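Local coordinates for putative glutathionylspermidine synthase (Methylobacillus flagellatus, PDB 3N6X), which probably acts as an ATP-dependent ligase of the circularly permuted ATP-grasp family, perhaps a glutathionylspermidine synthase, at residues Phe72-Arg77 against Pro415-Thr420; Leu174-Met179 against Gly464-Thr469; Val427-Phe432 against Pro443-Arg448. All coordinates share one frame; numbering follows the deposited sequence.

Contact 1 (Phe72-Arg77 against Pro415-Thr420); sequences FDVVPR and PTLVET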
loop_
_atom_site.group_PDB
_atom_site.type_symbol
_atom_site.label_atom_id
_atom_site.label_comp_id
_atom_site.label_asym_id
_atom_site.label_seq_id
_atom_site.Cartn_x
_atom_site.Cartn_y
_atom_site.Cartn_z
ATOM N N PHE A 72 -13.572 -0.194 13.152
ATOM C CA PHE A 72 -13.218 -1.570 12.849
ATOM C C PHE A 72 -14.469 -2.431 12.723
ATOM O O PHE A 72 -15.375 -2.324 13.552
ATOM C CB PHE A 72 -12.275 -2.134 13.927
ATOM C CG PHE A 72 -11.872 -3.575 13.713
ATOM C CD1 PHE A 72 -10.966 -3.921 12.716
ATOM C CD2 PHE A 72 -12.388 -4.586 14.517
ATOM C CE1 PHE A 72 -10.600 -5.254 12.514
ATOM C CE2 PHE A 72 -12.010 -5.921 14.322
ATOM C CZ PHE A 72 -11.115 -6.245 13.326
ATOM N N ASP A 73 -14.537 -3.249 11.663
ATOM C CA ASP A 73 -15.632 -4.187 11.446
ATOM C C ASP A 73 -15.132 -5.600 11.765
ATOM O O ASP A 73 -14.018 -5.966 11.371
ATOM C CB ASP A 73 -16.149 -4.105 10.009
ATOM C CG ASP A 73 -17.404 -4.924 9.773
ATOM O OD1 ASP A 73 -18.482 -4.524 10.283
ATOM O OD2 ASP A 73 -17.329 -5.922 9.022
ATOM N N VAL A 74 -15.942 -6.382 12.505
ATOM C CA VAL A 74 -15.552 -7.721 12.976
ATOM C C VAL A 74 -15.776 -8.848 11.965
ATOM O O VAL A 74 -15.432 -9.999 12.253
ATOM C CB VAL A 74 -16.110 -8.057 14.394
ATOM C CG1 VAL A 74 -15.664 -7.012 15.421
ATOM C CG2 VAL A 74 -17.634 -8.190 14.380
ATOM N N VAL A 75 -16.334 -8.536 10.783
ATOM C CA VAL A 75 -16.509 -9.562 9.747
ATOM C C VAL A 75 -15.233 -9.608 8.900
ATOM O O VAL A 75 -14.894 -8.612 8.250
ATOM C CB VAL A 75 -17.776 -9.356 8.882
ATOM C CG1 VAL A 75 -18.030 -10.574 7.992
ATOM C CG2 VAL A 75 -18.995 -9.057 9.755
ATOM N N PRO A 76 -14.437 -10.704 8.983
ATOM C CA PRO A 76 -13.171 -10.727 8.245
ATOM C C PRO A 76 -13.357 -10.838 6.739
ATOM O O PRO A 76 -14.381 -11.340 6.258
ATOM C CB PRO A 76 -12.461 -11.961 8.805
ATOM C CG PRO A 76 -13.569 -12.864 9.229
ATOM C CD PRO A 76 -14.650 -11.958 9.738
ATOM N N ARG A 77 -12.352 -10.387 5.999
ATOM C CA ARG A 77 -12.289 -10.552 4.563
ATOM C C ARG A 77 -11.526 -11.864 4.357
ATOM O O ARG A 77 -10.335 -11.928 4.649
ATOM C CB ARG A 77 -11.541 -9.349 3.937
ATOM C CG ARG A 77 -11.245 -9.486 2.468
ATOM C CD ARG A 77 -12.420 -9.048 1.631
ATOM N NE ARG A 77 -12.156 -9.202 0.206
ATOM C CZ ARG A 77 -11.518 -8.300 -0.536
ATOM N NH1 ARG A 77 -11.041 -7.189 0.019
ATOM N NH2 ARG A 77 -11.328 -8.513 -1.832
ATOM N N PRO A 415 -19.559 -8.674 3.485
ATOM C CA PRO A 415 -20.568 -8.511 4.547
ATOM C C PRO A 415 -20.045 -7.670 5.684
ATOM O O PRO A 415 -18.938 -7.885 6.157
ATOM C CB PRO A 415 -20.853 -9.940 4.980
ATOM C CG PRO A 415 -20.537 -10.742 3.795
ATOM C CD PRO A 415 -19.351 -10.098 3.168
ATOM N N THR A 416 -20.778 -6.625 6.014
ATOM C CA THR A 416 -20.373 -5.646 7.003
ATOM C C THR A 416 -21.557 -5.344 7.897
ATOM O O THR A 416 -22.691 -5.233 7.410
ATOM C CB THR A 416 -19.863 -4.380 6.278
ATOM O OG1 THR A 416 -19.006 -4.766 5.203
ATOM C CG2 THR A 416 -19.131 -3.418 7.203
ATOM N N LEU A 417 -21.310 -5.214 9.205
ATOM C CA LEU A 417 -22.366 -4.906 10.156
ATOM C C LEU A 417 -22.764 -3.434 10.077
ATOM O O LEU A 417 -21.968 -2.550 10.412
ATOM C CB LEU A 417 -21.960 -5.301 11.586
ATOM C CG LEU A 417 -22.010 -6.797 11.888
ATOM C CD1 LEU A 417 -20.976 -7.172 12.905
ATOM C CD2 LEU A 417 -23.389 -7.216 12.356
ATOM N N VAL A 418 -23.979 -3.178 9.565
ATOM C CA VAL A 418 -24.551 -1.829 9.418
ATOM C C VAL A 418 -25.823 -1.689 10.303
ATOM O O VAL A 418 -26.187 -2.646 10.991
ATOM C CB VAL A 418 -24.820 -1.467 7.925
ATOM C CG1 VAL A 418 -23.524 -1.476 7.115
ATOM C CG2 VAL A 418 -25.855 -2.402 7.306
ATOM N N GLU A 419 -26.465 -0.491 10.307
ATOM C CA GLU A 419 -27.667 -0.206 11.114
ATOM C C GLU A 419 -28.795 -1.249 10.928
ATOM O O GLU A 419 -29.340 -1.743 11.917
ATOM C CB GLU A 419 -28.190 1.213 10.832
ATOM N N THR A 420 -29.105 -1.611 9.663
ATOM C CA THR A 420 -30.158 -2.590 9.327
ATOM C C THR A 420 -29.757 -4.059 9.618
ATOM O O THR A 420 -30.628 -4.931 9.694
ATOM C CB THR A 420 -30.634 -2.402 7.865
ATOM O OG1 THR A 420 -29.503 -2.451 6.986
ATOM C CG2 THR A 420 -31.408 -1.101 7.661
#
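The carboxylate of Asp73 is the flat group here, and Thr416 lies over one of its faces. CG2 of Thr416 is 3.4 Å from Asp73 CG and slightly nearer OD1. Over the other face, Val75 N makes a weak 3.3 Å bond to OD2 of Asp73. Leu417 N gives a hydrogen bond to OD1 of Asp73, 3.1 Å long with an N-H...O angle of 151°. It arrives on the syn side, 17° out of the carboxylate plane. The side chain leaves its backbone with CG trans to N (chi1 -172°), which carries the carboxylate across to the strand.

The contact joins the loop before strand 77-79 to strand 413-418 of the large mixed sheet, in a protein of the circularly permuted ATP-grasp family. Lys467, on another strand of that sheet, forms a salt bridge with Asp73 OD2 and also bonds to the backbone oxygens of Val75 and Pro415. Glu45 OE2, a like charge, lies close to Asp73 OD1 and accepts a hydrogen bond from Val74 N.

Apolar contacts flank this polar pairing. CD1 of Leu417 reaches CG2 of Val74 at 3.8 Å and CG2 of Val75 at 4.2 Å. Val75 meets Pro415 at about a right angle, its CG1 4.2 Å from Pro415 CB. Val75 CB also rests against the carbonyl, 3.3 Å from Pro415 O.

Contact 2 (Leu174-Met179 against Gly464-Thr469); sequences LENRKM and GGTKDT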
loop_
_atom_site.group_PDB
_atom_site.type_symbol
_atom_site.label_atom_id
_atom_site.label_comp_id
_atom_site.label_asym_id
_atom_site.label_seq_id
_atom_site.Cartn_x
_atom_site.Cartn_y
_atom_site.Cartn_z
ATOM N N LEU A 174 -1.435 -5.853 11.414
ATOM C CA LEU A 174 -0.975 -6.617 12.569
ATOM C C LEU A 174 -1.912 -6.506 13.764
ATOM O O LEU A 174 -2.274 -7.530 14.342
ATOM C CB LEU A 174 0.472 -6.242 12.940
ATOM C CG LEU A 174 1.509 -6.547 11.848
ATOM C CD1 LEU A 174 2.856 -5.941 12.184
ATOM C CD2 LEU A 174 1.636 -8.046 11.604
ATOM N N GLU A 175 -2.400 -5.284 14.060
ATOM C CA GLU A 175 -3.314 -5.039 15.186
ATOM C C GLU A 175 -4.704 -5.582 14.963
ATOM O O GLU A 175 -5.355 -5.981 15.924
ATOM C CB GLU A 175 -3.364 -3.538 15.553
ATOM C CG GLU A 175 -2.128 -3.067 16.324
ATOM C CD GLU A 175 -1.757 -3.908 17.544
ATOM O OE1 GLU A 175 -2.654 -4.197 18.375
ATOM O OE2 GLU A 175 -0.574 -4.304 17.648
ATOM N N ASN A 176 -5.175 -5.607 13.709
ATOM C CA ASN A 176 -6.504 -6.140 13.426
ATOM C C ASN A 176 -6.545 -7.628 13.673
ATOM O O ASN A 176 -7.540 -8.125 14.189
ATOM C CB ASN A 176 -6.962 -5.804 12.005
ATOM C CG ASN A 176 -7.303 -4.354 11.811
ATOM O OD1 ASN A 176 -7.410 -3.582 12.769
ATOM N ND2 ASN A 176 -7.415 -3.936 10.558
ATOM N N ARG A 177 -5.438 -8.338 13.385
ATOM C CA ARG A 177 -5.366 -9.776 13.658
ATOM C C ARG A 177 -5.396 -10.034 15.176
ATOM O O ARG A 177 -6.163 -10.884 15.643
ATOM C CB ARG A 177 -4.111 -10.414 13.025
ATOM C CG ARG A 177 -3.920 -11.898 13.424
ATOM C CD ARG A 177 -5.103 -12.784 12.985
ATOM N NE ARG A 177 -5.482 -12.531 11.588
ATOM C CZ ARG A 177 -4.843 -13.041 10.541
ATOM N NH1 ARG A 177 -3.844 -13.896 10.717
ATOM N NH2 ARG A 177 -5.209 -12.717 9.315
ATOM N N LYS A 178 -4.555 -9.289 15.930
ATOM C CA LYS A 178 -4.439 -9.376 17.383
ATOM C C LYS A 178 -5.812 -9.117 18.057
ATOM O O LYS A 178 -6.190 -9.848 18.962
ATOM C CB LYS A 178 -3.375 -8.376 17.872
ATOM C CG LYS A 178 -2.910 -8.604 19.295
ATOM C CD LYS A 178 -1.929 -7.514 19.754
ATOM C CE LYS A 178 -1.940 -7.338 21.259
ATOM N NZ LYS A 178 -0.574 -7.455 21.843
HETATM N N MSE A 179 -6.583 -8.142 17.527
HETATM C CA MSE A 179 -7.930 -7.770 17.994
HETATM C C MSE A 179 -8.936 -8.918 17.795
HETATM O O MSE A 179 -9.699 -9.232 18.716
HETATM C CB MSE A 179 -8.403 -6.493 17.254
HETATM C CG MSE A 179 -9.855 -6.094 17.552
HETATM SE SE MSE A 179 -10.156 -5.762 19.461
HETATM C CE MSE A 179 -9.564 -4.004 19.532
ATOM N N GLY A 464 -14.836 5.662 6.285
ATOM C CA GLY A 464 -13.960 4.529 6.014
ATOM C C GLY A 464 -13.508 3.798 7.261
ATOM O O GLY A 464 -13.185 4.428 8.273
ATOM N N GLY A 465 -13.476 2.467 7.179
ATOM C CA GLY A 465 -13.035 1.611 8.276
ATOM C C GLY A 465 -12.107 0.495 7.835
ATOM O O GLY A 465 -11.742 0.423 6.663
ATOM N N THR A 466 -11.697 -0.381 8.777
ATOM C CA THR A 466 -10.839 -1.530 8.445
ATOM C C THR A 466 -11.435 -2.863 8.874
ATOM O O THR A 466 -12.356 -2.917 9.696
ATOM C CB THR A 466 -9.413 -1.375 8.971
ATOM O OG1 THR A 466 -9.434 -1.364 10.391
ATOM C CG2 THR A 466 -8.710 -0.144 8.425
ATOM N N LYS A 467 -10.903 -3.940 8.291
ATOM C CA LYS A 467 -11.280 -5.320 8.557
ATOM C C LYS A 467 -10.011 -6.125 8.671
ATOM O O LYS A 467 -8.970 -5.707 8.157
ATOM C CB LYS A 467 -12.102 -5.881 7.385
ATOM C CG LYS A 467 -13.533 -5.397 7.319
ATOM C CD LYS A 467 -14.206 -5.962 6.095
ATOM C CE LYS A 467 -15.694 -5.724 6.094
ATOM N NZ LYS A 467 -16.431 -6.876 6.672
ATOM N N ASP A 468 -10.095 -7.304 9.284
ATOM C CA ASP A 468 -8.987 -8.251 9.312
ATOM C C ASP A 468 -9.073 -9.043 8.009
ATOM O O ASP A 468 -10.177 -9.301 7.533
ATOM C CB ASP A 468 -9.140 -9.203 10.520
ATOM C CG ASP A 468 -7.991 -10.177 10.743
ATOM O OD1 ASP A 468 -6.950 -10.046 10.050
ATOM O OD2 ASP A 468 -8.127 -11.062 11.613
ATOM N N THR A 469 -7.931 -9.387 7.408
ATOM C CA THR A 469 -7.913 -10.196 6.182
ATOM C C THR A 469 -7.361 -11.564 6.510
ATOM O O THR A 469 -6.212 -11.684 6.966
ATOM C CB THR A 469 -7.101 -9.505 5.051
ATOM O OG1 THR A 469 -7.579 -8.181 4.870
ATOM C CG2 THR A 469 -7.170 -10.267 3.722
HETATM O O HOH W 1 -6.373 -5.407 7.946
#
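Asn176 on helix 170-183 and Asp468 of segment 464-469 bring the two backbones closest, with their CA atoms 5.2 Å apart. Arg177 and Asp468 form a salt bridge. Arg177 grips the carboxylate side-on with two nitrogens. NE of Arg177 bonds to OD2 of Asp468 at 3.0 Å, fairly straight at 161°. OD2 accepts through its syn lone pair, nearly in the guanidinium plane. NH2 of Arg177 reaches OD1 of Asp468 at 3.3 Å. The guanidinium and carboxylate planes are 43° apart, so the two groups are not coplanar. Bends at chi2 (60°) and chi3 curl the arginine chain so that NE faces the acid. Its NH2 is also 2.8 Å from Thr469 O.

Asn176 approaches Thr466 at about a right angle. Its ND2 makes weak bonds to Thr466 OG1 (3.3 Å) and to Lys467 O (3.4 Å). A water accepts from the same ND2 and lies 2.6 Å from Lys467 O.

Helix 170-183 thus packs on strand 464-471 of the large mixed sheet of this ATP-grasp family protein. Trp470 NE1 also bonds to Asp468 OD2. Arg177 NH1 is held by Ala194 O and a bound glycerol. The acid has an ionic and a neutral partner, which would probably stabilise its negative charge. ND2's two bonds to the protein strand are weak, and three acceptors share its two hydrogens.

Contact 3 (Val427-Phe432 against Pro443-Arg448); sequences VDLRPF and PGALCR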
loop_
_atom_site.group_PDB
_atom_site.type_symbol
_atom_site.label_atom_id
_atom_site.label_comp_id
_atom_site.label_asym_id
_atom_site.label_seq_id
_atom_site.Cartn_x
_atom_site.Cartn_y
_atom_site.Cartn_z
ATOM N N VAL A 427 -15.107 -2.921 -0.385
ATOM C CA VAL A 427 -13.784 -3.099 0.236
ATOM C C VAL A 427 -12.659 -3.006 -0.788
ATOM O O VAL A 427 -12.856 -3.323 -1.972
ATOM C CB VAL A 427 -13.669 -4.452 1.014
ATOM C CG1 VAL A 427 -14.481 -4.432 2.303
ATOM C CG2 VAL A 427 -14.058 -5.640 0.133
ATOM N N ASP A 428 -11.453 -2.708 -0.308
ATOM C CA ASP A 428 -10.246 -2.830 -1.106
ATOM C C ASP A 428 -9.161 -3.546 -0.281
ATOM O O ASP A 428 -9.332 -3.726 0.934
ATOM C CB ASP A 428 -9.793 -1.485 -1.707
ATOM C CG ASP A 428 -8.999 -0.573 -0.801
ATOM O OD1 ASP A 428 -8.934 -0.849 0.410
ATOM O OD2 ASP A 428 -8.464 0.436 -1.302
ATOM N N LEU A 429 -8.091 -4.007 -0.942
ATOM C CA LEU A 429 -7.073 -4.829 -0.311
ATOM C C LEU A 429 -5.659 -4.302 -0.572
ATOM O O LEU A 429 -5.293 -4.062 -1.726
ATOM C CB LEU A 429 -7.218 -6.259 -0.879
ATOM C CG LEU A 429 -6.666 -7.391 -0.035
ATOM C CD1 LEU A 429 -7.560 -7.660 1.182
ATOM C CD2 LEU A 429 -6.514 -8.647 -0.861
ATOM N N ARG A 430 -4.849 -4.166 0.486
ATOM C CA ARG A 430 -3.454 -3.773 0.325
ATOM C C ARG A 430 -2.454 -4.791 0.922
ATOM O O ARG A 430 -2.086 -4.682 2.090
ATOM C CB ARG A 430 -3.178 -2.346 0.847
ATOM C CG ARG A 430 -1.753 -1.857 0.497
ATOM C CD ARG A 430 -1.334 -0.616 1.262
ATOM N NE ARG A 430 -1.706 0.610 0.554
ATOM C CZ ARG A 430 -1.180 1.805 0.804
ATOM N NH1 ARG A 430 -0.244 1.945 1.735
ATOM N NH2 ARG A 430 -1.583 2.868 0.124
ATOM N N PRO A 431 -1.953 -5.757 0.122
ATOM C CA PRO A 431 -0.859 -6.602 0.615
ATOM C C PRO A 431 0.491 -5.864 0.467
ATOM O O PRO A 431 0.568 -4.837 -0.219
ATOM C CB PRO A 431 -0.942 -7.842 -0.275
ATOM C CG PRO A 431 -1.556 -7.369 -1.551
ATOM C CD PRO A 431 -2.282 -6.061 -1.287
ATOM N N PHE A 432 1.543 -6.375 1.118
ATOM C CA PHE A 432 2.848 -5.729 1.121
ATOM C C PHE A 432 3.900 -6.663 0.571
ATOM O O PHE A 432 4.186 -7.684 1.177
ATOM C CB PHE A 432 3.216 -5.268 2.551
ATOM C CG PHE A 432 2.257 -4.247 3.129
ATOM C CD1 PHE A 432 1.068 -4.649 3.741
ATOM C CD2 PHE A 432 2.520 -2.883 3.024
ATOM C CE1 PHE A 432 0.163 -3.704 4.236
ATOM C CE2 PHE A 432 1.615 -1.939 3.526
ATOM C CZ PHE A 432 0.442 -2.355 4.125
ATOM N N PRO A 443 1.306 -13.799 4.384
ATOM C CA PRO A 443 -0.105 -14.034 4.002
ATOM C C PRO A 443 -1.112 -13.178 4.781
ATOM O O PRO A 443 -1.904 -13.682 5.592
ATOM C CB PRO A 443 -0.292 -15.533 4.242
ATOM C CG PRO A 443 0.690 -15.857 5.301
ATOM C CD PRO A 443 1.872 -14.958 5.102
ATOM N N GLY A 444 -1.106 -11.897 4.478
ATOM C CA GLY A 444 -2.009 -10.931 5.077
ATOM C C GLY A 444 -2.083 -9.668 4.264
ATOM O O GLY A 444 -1.271 -9.459 3.360
ATOM N N ALA A 445 -3.032 -8.803 4.598
ATOM C CA ALA A 445 -3.235 -7.549 3.890
ATOM C C ALA A 445 -4.058 -6.588 4.729
ATOM O O ALA A 445 -4.834 -7.016 5.594
ATOM C CB ALA A 445 -3.951 -7.806 2.561
ATOM N N LEU A 446 -3.927 -5.289 4.450
ATOM C CA LEU A 446 -4.785 -4.309 5.065
ATOM C C LEU A 446 -6.068 -4.258 4.237
ATOM O O LEU A 446 -6.004 -4.089 3.034
ATOM C CB LEU A 446 -4.104 -2.919 5.097
ATOM C CG LEU A 446 -5.018 -1.726 5.484
ATOM C CD1 LEU A 446 -5.587 -1.890 6.899
ATOM C CD2 LEU A 446 -4.284 -0.419 5.359
ATOM N N CYS A 447 -7.212 -4.473 4.864
ATOM C CA CYS A 447 -8.481 -4.368 4.170
ATOM C C CYS A 447 -9.229 -3.151 4.667
ATOM O O CYS A 447 -9.387 -2.978 5.870
ATOM C CB CYS A 447 -9.306 -5.637 4.329
ATOM S SG CYS A 447 -10.944 -5.549 3.572
ATOM N N ARG A 448 -9.636 -2.278 3.745
ATOM C CA ARG A 448 -10.375 -1.059 4.068
ATOM C C ARG A 448 -11.793 -1.189 3.577
ATOM O O ARG A 448 -12.027 -1.783 2.517
ATOM C CB ARG A 448 -9.703 0.163 3.458
ATOM C CG ARG A 448 -8.363 0.499 4.095
ATOM C CD ARG A 448 -7.732 1.696 3.432
ATOM N NE ARG A 448 -7.189 1.370 2.111
ATOM C CZ ARG A 448 -7.171 2.215 1.082
ATOM N NH1 ARG A 448 -7.667 3.440 1.210
ATOM N NH2 ARG A 448 -6.641 1.846 -0.077
HETATM O O HOH W 2 1.239 -8.682 2.885
#
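Asp428 and Arg448 form a salt bridge between neighbouring antiparallel strands of the large mixed sheet in this ATP-grasp family protein. OD2 of Asp428 stands over one face of the guanidinium, 2.6 Å from NH2 of Arg448. The two flat groups are turned 60° against each other, so this is no in-plane fork. Asp428 holds CG between its backbone N and carbonyl carbon (chi1 82°), which tilts the carboxylate toward the partner strand. The Arg448 chain bends at chi3 (-74°) to bring its end back.

Both residues belong to one hydrogen-bonded pair, and Arg430 with Leu446 forms the next. Asp428 N bonds to Arg448 O at 3.0 Å, and Arg430 N bonds to Leu446 O at 2.8 Å. Each pair has the return bond as well. Between them lies the non-hydrogen-bonded pair of Leu429 and Cys447, whose side chains take the other face. There CG of Leu429 packs on CB of Ala445 at 3.8 Å, and Val427 CB touches Cys447 SG at 3.9 Å. Arg77 and Thr469 pack against this same face.

On the charged face, Asp148 makes a salt bridge to Arg430 NE and a long, weak ion pair with Arg448. A sulfate, probably from the crystallisation liquor, lies about 4 Å from the Arg430 side chain, nearest atoms.

A water bridges the two segments, accepting from Phe432 N at 2.9 Å and donating to Gly444 O at 2.7 Å.

In the fold
All three contacts reach the same mixed sheet. Lys467 ties contact 1 to contact 2: its NZ lies 2.7 Å from Asp73 OD2 and 2.8 Å from Pro415 O. Contact 3 is nested in the chain loop that contact 2 closes, and their centres are about 10 Å apart. Strands 446-450 and 464-471 meet there, with Lys467 N 3.0 Å from Cys447 O. Contacts 1 and 3 are about 16 Å apart between centres, and Arg77 packs on Val427 and Leu429. No active site is established. Glycerol near Arg177 and Arg448, and sulfate near Arg430, probably come from crystallisation but may mark pockets beside contacts 2 and 3.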